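Local structure of sugar fermentation stimulation protein homolog (Pyrococcus furiosus, 4DAV) at residues R169-F174 and E207-G212. The protein probably binds DNA and combines an OB domain with a restriction-endonuclease-like domain. The protein carries 1 engineered substitution. Numbering follows the deposited sequence.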
loop_
_atom_site.group_PDB
_atom_site.type_symbol
_atom_site.label_atom_id
_atom_site.label_comp_id
_atom_site.label_asym_id
_atom_site.label_seq_id
_atom_site.Cartn_x
_atom_site.Cartn_y
_atom_site.Cartn_z
ATOM N N ARG A 169 19.657 -8.555 -5.785
ATOM C CA ARG A 169 18.238 -8.906 -5.751
ATOM C C ARG A 169 17.393 -7.686 -5.350
ATOM O O ARG A 169 17.642 -7.066 -4.307
ATOM C CB ARG A 169 17.983 -10.048 -4.762
ATOM C CG ARG A 169 18.692 -11.355 -5.098
ATOM C CD ARG A 169 18.060 -12.528 -4.355
ATOM N NE ARG A 169 16.681 -12.772 -4.793
ATOM C CZ ARG A 169 15.854 -13.669 -4.255
ATOM N NH1 ARG A 169 16.245 -14.436 -3.238
ATOM N NH2 ARG A 169 14.618 -13.798 -4.736
ATOM N N ALA A 170 16.403 -7.356 -6.181
ATOM C CA ALA A 170 15.527 -6.209 -5.959
ATOM C C ALA A 170 14.077 -6.555 -6.330
ATOM O O ALA A 170 13.810 -7.002 -7.448
ATOM C CB ALA A 170 16.015 -5.021 -6.777
ATOM N N MET A 171 13.154 -6.348 -5.387
ATOM C CA MET A 171 11.738 -6.688 -5.568
ATOM C C MET A 171 10.844 -5.462 -5.355
ATOM O O MET A 171 11.198 -4.538 -4.620
ATOM C CB MET A 171 11.325 -7.809 -4.600
ATOM C CG MET A 171 9.976 -8.456 -4.935
ATOM S SD MET A 171 9.370 -9.702 -3.768
ATOM C CE MET A 171 10.773 -10.803 -3.613
ATOM N N ILE A 172 9.688 -5.455 -6.014
ATOM C CA ILE A 172 8.670 -4.443 -5.761
ATOM C C ILE A 172 7.307 -5.114 -5.589
ATOM O O ILE A 172 6.858 -5.866 -6.460
ATOM C CB ILE A 172 8.649 -3.362 -6.860
ATOM C CG1 ILE A 172 7.625 -2.273 -6.522
ATOM C CG2 ILE A 172 8.357 -3.977 -8.210
ATOM C CD1 ILE A 172 7.817 -1.001 -7.306
ATOM N N VAL A 173 6.671 -4.844 -4.449
ATOM C CA VAL A 173 5.397 -5.454 -4.070
ATOM C C VAL A 173 4.272 -4.420 -4.057
ATOM O O VAL A 173 4.243 -3.535 -3.199
ATOM C CB VAL A 173 5.492 -6.079 -2.664
ATOM C CG1 VAL A 173 4.179 -6.731 -2.283
ATOM C CG2 VAL A 173 6.630 -7.086 -2.606
ATOM N N PHE A 174 3.340 -4.537 -4.999
ATOM C CA PHE A 174 2.190 -3.644 -5.039
ATOM C C PHE A 174 1.132 -4.163 -4.075
ATOM O O PHE A 174 0.727 -5.317 -4.153
ATOM C CB PHE A 174 1.653 -3.508 -6.467
ATOM C CG PHE A 174 2.565 -2.727 -7.374
ATOM C CD1 PHE A 174 2.699 -1.356 -7.220
ATOM C CD2 PHE A 174 3.320 -3.366 -8.357
ATOM C CE1 PHE A 174 3.550 -0.626 -8.021
ATOM C CE2 PHE A 174 4.178 -2.638 -9.178
ATOM C CZ PHE A 174 4.292 -1.267 -9.007
ATOM N N GLU A 207 12.150 -8.523 -9.554
ATOM C CA GLU A 207 10.906 -9.234 -9.274
ATOM C C GLU A 207 9.761 -8.249 -8.959
ATOM O O GLU A 207 9.947 -7.283 -8.215
ATOM C CB GLU A 207 11.110 -10.199 -8.100
ATOM C CG GLU A 207 12.074 -11.340 -8.385
ATOM C CD GLU A 207 12.157 -12.343 -7.241
ATOM O OE1 GLU A 207 11.118 -12.943 -6.885
ATOM O OE2 GLU A 207 13.266 -12.538 -6.697
ATOM N N ILE A 208 8.594 -8.490 -9.555
ATOM C CA ILE A 208 7.415 -7.650 -9.363
ATOM C C ILE A 208 6.229 -8.510 -8.966
ATOM O O ILE A 208 5.764 -9.333 -9.755
ATOM C CB ILE A 208 7.042 -6.881 -10.639
ATOM C CG1 ILE A 208 8.199 -5.977 -11.064
ATOM C CG2 ILE A 208 5.766 -6.071 -10.419
ATOM C CD1 ILE A 208 7.777 -4.823 -11.953
ATOM N N ARG A 209 5.752 -8.315 -7.739
ATOM C CA ARG A 209 4.591 -9.033 -7.214
ATOM C C ARG A 209 3.477 -8.036 -6.858
ATOM O O ARG A 209 3.706 -6.820 -6.801
ATOM C CB ARG A 209 4.987 -9.855 -5.981
ATOM C CG ARG A 209 6.271 -10.706 -6.133
ATOM C CD ARG A 209 6.112 -11.870 -7.113
ATOM N NE ARG A 209 6.676 -11.611 -8.445
ATOM C CZ ARG A 209 7.893 -11.990 -8.871
ATOM N NH1 ARG A 209 8.738 -12.644 -8.080
ATOM N NH2 ARG A 209 8.278 -11.703 -10.117
ATOM N N ALA A 210 2.271 -8.556 -6.639
ATOM C CA ALA A 210 1.125 -7.738 -6.231
ATOM C C ALA A 210 0.197 -8.570 -5.363
ATOM O O ALA A 210 -0.150 -9.693 -5.728
ATOM C CB ALA A 210 0.387 -7.206 -7.447
ATOM N N LEU A 211 -0.187 -8.024 -4.208
ATOM C CA LEU A 211 -0.973 -8.754 -3.209
ATOM C C LEU A 211 -2.402 -8.227 -3.087
ATOM O O LEU A 211 -2.669 -7.059 -3.347
ATOM C CB LEU A 211 -0.289 -8.657 -1.850
ATOM C CG LEU A 211 1.192 -9.040 -1.825
ATOM C CD1 LEU A 211 1.736 -8.963 -0.406
ATOM C CD2 LEU A 211 1.368 -10.432 -2.401
ATOM N N GLY A 212 -3.314 -9.103 -2.678
ATOM C CA GLY A 212 -4.722 -8.763 -2.540
ATOM C C GLY A 212 -5.128 -8.781 -1.079
ATOM O O GLY A 212 -5.044 -9.832 -0.440
#
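M171–F174 pairs with E207–A210 as parallel strands, the axes 22° apart and 4.5 Å at closest approach. I172 and F174 give their N-H to the carbonyls of E207 and R209, while R209 and L211 donate back to I172 and F174; F174 N to R209 O is 2.9 Å and nearly straight (171°). The first bond of the series, E207 N to A170 O, is weak. At this entry end R169 NH2 meets the syn lone pair of E207 OE2 at 2.7 Å, guanidinium and carboxylate nearly coplanar. The other oxygen, E207 OE1, takes R209 NH1 at 2.7 Å, making a three-residue network that E99 extends through R209. M171, with CG anti to its backbone N (chi1 -166°), lies on the same face as E207 and R209, its CE 3.9 Å from E207 OE1 and its SD 4.0 Å from R209 CG. On the opposite face, I172 and I208 lie side by side, CG2 to CG1 a tight 3.5 Å. I208 CG2 also reaches the F174 ring edge at CE2, 4.0 Å away, and L198 of helix 192-203 touches both residues. Flanked by strands 127-139 and 220-229, with strand 183-186 and helix 192-203 in the intervening chain, this pair is consistent with the central mixed sheet of a PD-(D/E)XK-like fold.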